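Local coordinates for alginate biosynthesis protein AlgX (Pseudomonas aeruginosa, PDB 4KNC) that takes part in the O-acetylation of the exopolysaccharide alginate and protects the polymer from degradation as it crosses the periplasm, at residues Y85-G90 and H141-K146; D148-P153 and G241-G246. All blocks are in the same frame, centred on the assembly; numbering follows the deposited sequence.

In the fold
Both contacts are buried in the SGNH hydrolase-like domain, lie on the same side of the chain's centre and have centres about 10 Å apart, yet they show how chemistry follows place. Interaction 1 joins the turn after strand 80-85 to the loop before helix 153-169 through a tyrosine ring, an arginine and backbone carbonyls. Interaction 2 brings the continuation of that loop to the turn after strand 237-240; it holds the inferred active-site residues and includes a very short His-Ser bond. The two are in series along the chain and in direct contact, with Tyr143 O probably accepting from Thr152 N, while Gln86 NE2 of interaction 1 bonds Asn244 OD1 of interaction 2.

Interaction 1. Residues Y85-G90 and H141-K146; sequences YQPTRG and HAYYFK
The Tyr144 ring carries the Arg89 aliphatic chain on one face: Arg89 CG sits 3.4 Å from the Tyr144 ring centroid, almost exactly on the ring normal, a CH-pi contact. At the edge of the same ring the phenol reaches Pro87, with Tyr144 OH donating to Pro87 O at 2.7 Å in line with the carbonyl. Beside this hydroxyl lies the amide of Gln86, its plane 54° from the ring; Gln86 CD is 3.4 Å from Tyr144 OH, while Gln86 NE2 bonds Asn244. The Arg89 guanidinium works through its edge: the chain bends at chi3 (74°), which brings Arg89 NH2 to Phe145 O at 2.9 Å, in both the guanidinium and carbonyl planes. Arg89 NH1 is held separately, by Asp52 (a salt bridge) and Leu46 O, which with NH2 should limit the group's rotation. The Tyr143 and Pro87 side chains cross at about a right angle, with Tyr143 OH 3.8 Å from Pro87 CD; the hydroxyl also bonds Ser159 of helix 153-169. The contact thus ties the turn between strand 80-85 of the parallel sheet and helix 89-93, N-capped by Thr88, to the loop leading into helix 153-169, with Phe145 reaching strand 210-220.

Interaction 2. Residues D148-P153 and G241-G246; sequences DHHWTP and GTSNSG
His150 meets Ser243 and Asn244 along the length of its side chain. Its CB lies 3.9 Å from Asn244 OD1, and chi1 of -65° sets CG anti to the carbonyl carbon, which places the end of the ring beside Ser243. CG remains near the same oxygen. On one edge of the ring His150 ND1 donates to Asp148 OD2 at 2.6 Å, through the syn lone pair of the carboxylate and close to the imidazole plane. Farther round, His150 CD2 lies 3.7 Å from Asn244 OD1, the amide plane turned 49° from the ring. CE1 and CD2 flank Ser243 OG, and at the tip His150 NE2 and Ser243 OG are 2.5 Å apart, a very short hydrogen bond in which either could be the donor. Asp148, His150 and Ser243 are the inferred active-site residues, and their order matches the charge-relay geometry of a Ser-His-Asp triad, as in other SGNH hydrolases.

Asp148 is itself fixed: its OD2 also accepts from His150 N, which comes from above the carboxylate plane and closes an Asx turn, and OD1 bonds the backbone N of Thr194. Asn244 turns its amide nearly perpendicular to the Trp151 indole, setting OD1 over one face toward the rim; Trp151 N makes only a weak bond to that oxygen, whose stronger partner is Gln86. The indole edge supplies a firmer link, Trp151 NE1 to Asn244 O at 2.9 Å. Thr242 OG1 accepts from Asn244 N in an ST turn and also bonds Glu297 of strand 293-298.

Tyr249 stacks on the His150 ring, and Phe251, at the start of helix 251-259, meets Trp151. The probable triad spans the turn following strand 237-240 of the parallel sheet and the loop that enters helix 153-169, which Thr152 N-caps.

Interaction 1. Residues Y85-G90 and H141-K146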
# COMPACT_ATOMS: atom_id res chain seq x y z
N TYR A 85 3.71 2.15 9.57
CA TYR A 85 2.32 2.46 9.86
C TYR A 85 2.26 3.95 10.18
O TYR A 85 2.45 4.35 11.33
CB TYR A 85 1.88 1.64 11.07
CG TYR A 85 0.39 1.51 11.34
CD1 TYR A 85 -0.50 1.10 10.34
CD2 TYR A 85 -0.13 1.74 12.62
CE1 TYR A 85 -1.87 0.94 10.61
CE2 TYR A 85 -1.49 1.58 12.89
CZ TYR A 85 -2.34 1.19 11.89
OH TYR A 85 -3.67 1.05 12.17
N GLN A 86 2.04 4.76 9.15
CA GLN A 86 2.15 6.22 9.30
C GLN A 86 1.18 6.74 10.37
O GLN A 86 -0.01 6.46 10.33
CB GLN A 86 1.90 6.92 7.96
CG GLN A 86 2.44 8.35 7.89
CD GLN A 86 1.95 9.12 6.66
OE1 GLN A 86 0.85 8.86 6.15
NE2 GLN A 86 2.76 10.06 6.17
N PRO A 87 1.71 7.46 11.36
CA PRO A 87 0.84 7.91 12.46
C PRO A 87 -0.08 9.08 12.06
O PRO A 87 0.16 9.74 11.05
CB PRO A 87 1.84 8.34 13.54
CG PRO A 87 3.09 8.71 12.76
CD PRO A 87 3.13 7.74 11.61
N THR A 88 -1.11 9.33 12.84
CA THR A 88 -2.08 10.35 12.45
C THR A 88 -1.56 11.77 12.66
O THR A 88 -0.60 12.00 13.41
CB THR A 88 -3.44 10.16 13.15
OG1 THR A 88 -3.26 10.12 14.57
CG2 THR A 88 -4.10 8.84 12.69
N ARG A 89 -2.17 12.72 11.97
CA ARG A 89 -1.83 14.12 12.12
C ARG A 89 -2.18 14.55 13.54
O ARG A 89 -1.53 15.41 14.11
CB ARG A 89 -2.58 14.97 11.08
CG ARG A 89 -2.25 14.56 9.64
CD ARG A 89 -3.10 15.31 8.59
NE ARG A 89 -2.69 16.70 8.41
CZ ARG A 89 -3.31 17.75 8.96
NH1 ARG A 89 -4.37 17.56 9.75
NH2 ARG A 89 -2.87 18.98 8.72
N GLY A 90 -3.21 13.94 14.11
CA GLY A 90 -3.61 14.26 15.46
C GLY A 90 -2.57 13.81 16.48
O GLY A 90 -2.24 14.56 17.41
N HIS A 141 10.04 22.79 12.08
CA HIS A 141 9.53 22.26 10.82
C HIS A 141 8.49 21.18 11.10
O HIS A 141 8.84 20.03 11.39
CB HIS A 141 10.67 21.69 9.98
CG HIS A 141 11.67 22.72 9.55
ND1 HIS A 141 13.01 22.63 9.86
CD2 HIS A 141 11.52 23.87 8.85
CE1 HIS A 141 13.65 23.67 9.36
NE2 HIS A 141 12.77 24.44 8.73
N ALA A 142 7.22 21.55 11.02
CA ALA A 142 6.12 20.65 11.36
C ALA A 142 6.19 19.34 10.58
O ALA A 142 6.52 19.33 9.39
CB ALA A 142 4.79 21.35 11.09
N TYR A 143 5.88 18.24 11.26
CA TYR A 143 5.90 16.91 10.63
C TYR A 143 4.96 16.88 9.40
O TYR A 143 5.35 16.44 8.31
CB TYR A 143 5.48 15.87 11.67
CG TYR A 143 5.51 14.41 11.27
CD1 TYR A 143 4.49 13.86 10.50
CD2 TYR A 143 6.52 13.55 11.73
CE1 TYR A 143 4.50 12.52 10.15
CE2 TYR A 143 6.52 12.21 11.40
CZ TYR A 143 5.51 11.70 10.60
OH TYR A 143 5.50 10.36 10.24
N TYR A 144 3.75 17.40 9.58
CA TYR A 144 2.72 17.43 8.52
C TYR A 144 2.50 18.79 7.87
O TYR A 144 2.69 19.82 8.51
CB TYR A 144 1.38 16.96 9.08
CG TYR A 144 1.20 15.45 9.07
CD1 TYR A 144 0.94 14.78 7.87
CD2 TYR A 144 1.30 14.70 10.24
CE1 TYR A 144 0.79 13.41 7.84
CE2 TYR A 144 1.14 13.31 10.22
CZ TYR A 144 0.89 12.68 9.01
OH TYR A 144 0.73 11.31 8.94
N PHE A 145 2.07 18.79 6.61
CA PHE A 145 1.56 20.02 6.01
C PHE A 145 0.34 20.51 6.80
O PHE A 145 -0.40 19.70 7.38
CB PHE A 145 1.20 19.84 4.52
CG PHE A 145 2.41 19.75 3.60
CD1 PHE A 145 3.06 20.90 3.16
CD2 PHE A 145 2.88 18.51 3.17
CE1 PHE A 145 4.17 20.82 2.31
CE2 PHE A 145 3.98 18.42 2.33
CZ PHE A 145 4.62 19.58 1.89
N LYS A 146 0.15 21.83 6.81
CA LYS A 146 -0.97 22.50 7.50
C LYS A 146 -2.35 22.02 7.09
O LYS A 146 -3.23 21.86 7.93
CB LYS A 146 -0.91 24.01 7.25
CG LYS A 146 0.29 24.69 7.91
CD LYS A 146 0.31 26.19 7.60
CE LYS A 146 1.34 26.90 8.43
NZ LYS A 146 1.30 28.36 8.15

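Interaction 2. Residues D148-P153 and G241-G246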
# COMPACT_ATOMS: atom_id res chain seq x y z
N ASP A 148 -2.95 19.37 4.52
CA ASP A 148 -2.77 18.26 3.60
C ASP A 148 -2.52 16.98 4.39
O ASP A 148 -2.17 17.03 5.56
CB ASP A 148 -1.61 18.54 2.64
CG ASP A 148 -1.59 17.59 1.45
OD1 ASP A 148 -2.47 17.70 0.57
OD2 ASP A 148 -0.68 16.74 1.39
N HIS A 149 -2.69 15.83 3.72
CA HIS A 149 -2.51 14.53 4.35
C HIS A 149 -1.08 13.98 4.23
O HIS A 149 -0.75 12.96 4.82
CB HIS A 149 -3.52 13.52 3.77
CG HIS A 149 -3.38 13.31 2.29
ND1 HIS A 149 -3.66 14.29 1.37
CD2 HIS A 149 -3.00 12.22 1.58
CE1 HIS A 149 -3.45 13.82 0.15
NE2 HIS A 149 -3.05 12.57 0.25
N HIS A 150 -0.23 14.63 3.45
CA HIS A 150 1.16 14.20 3.31
C HIS A 150 2.01 14.77 4.44
O HIS A 150 1.74 15.87 4.93
CB HIS A 150 1.76 14.65 1.97
CG HIS A 150 1.11 14.01 0.79
ND1 HIS A 150 0.15 14.65 0.03
CD2 HIS A 150 1.26 12.78 0.24
CE1 HIS A 150 -0.25 13.84 -0.93
NE2 HIS A 150 0.40 12.70 -0.82
N TRP A 151 3.03 14.02 4.86
CA TRP A 151 4.07 14.59 5.70
C TRP A 151 4.88 15.58 4.86
O TRP A 151 4.90 15.48 3.64
CB TRP A 151 4.99 13.50 6.32
CG TRP A 151 5.47 12.39 5.40
CD1 TRP A 151 5.62 12.43 4.04
CD2 TRP A 151 5.87 11.07 5.81
NE1 TRP A 151 6.08 11.22 3.57
CE2 TRP A 151 6.24 10.37 4.64
CE3 TRP A 151 5.93 10.41 7.04
CZ2 TRP A 151 6.67 9.04 4.67
CZ3 TRP A 151 6.35 9.09 7.07
CH2 TRP A 151 6.72 8.42 5.89
N THR A 152 5.52 16.54 5.51
CA THR A 152 6.51 17.36 4.83
C THR A 152 7.77 16.50 4.69
O THR A 152 7.88 15.45 5.32
CB THR A 152 6.88 18.58 5.67
OG1 THR A 152 7.40 18.14 6.95
CG2 THR A 152 5.66 19.48 5.87
N PRO A 153 8.73 16.94 3.85
CA PRO A 153 10.03 16.26 3.83
C PRO A 153 10.67 16.12 5.21
O PRO A 153 11.21 15.06 5.48
CB PRO A 153 10.87 17.14 2.92
CG PRO A 153 9.84 17.65 1.93
CD PRO A 153 8.59 17.88 2.72
N GLY A 241 4.64 1.44 -1.29
CA GLY A 241 3.97 2.49 -0.55
C GLY A 241 3.08 3.39 -1.38
O GLY A 241 2.73 3.07 -2.51
N THR A 242 2.72 4.53 -0.79
CA THR A 242 1.74 5.44 -1.37
C THR A 242 2.44 6.68 -1.93
O THR A 242 3.67 6.70 -2.06
CB THR A 242 0.77 5.90 -0.29
OG1 THR A 242 1.49 6.70 0.67
CG2 THR A 242 0.15 4.68 0.42
N SER A 243 1.66 7.72 -2.23
CA SER A 243 2.25 8.99 -2.65
C SER A 243 3.23 9.50 -1.58
O SER A 243 4.21 10.14 -1.92
CB SER A 243 1.17 10.04 -3.00
OG SER A 243 0.43 10.45 -1.87
N ASN A 244 2.99 9.17 -0.31
CA ASN A 244 3.93 9.53 0.79
C ASN A 244 5.38 9.06 0.60
O ASN A 244 6.32 9.71 1.11
CB ASN A 244 3.41 9.05 2.15
CG ASN A 244 2.27 9.90 2.68
OD1 ASN A 244 2.48 10.98 3.24
ND2 ASN A 244 1.04 9.42 2.51
N SER A 245 5.57 7.94 -0.09
CA SER A 245 6.92 7.46 -0.39
C SER A 245 7.40 7.98 -1.75
O SER A 245 8.45 7.55 -2.26
CB SER A 245 7.01 5.93 -0.36
OG SER A 245 6.67 5.39 0.91
N GLY A 246 6.64 8.91 -2.32
CA GLY A 246 6.98 9.52 -3.59
C GLY A 246 8.20 10.43 -3.50
O GLY A 246 8.59 10.86 -2.43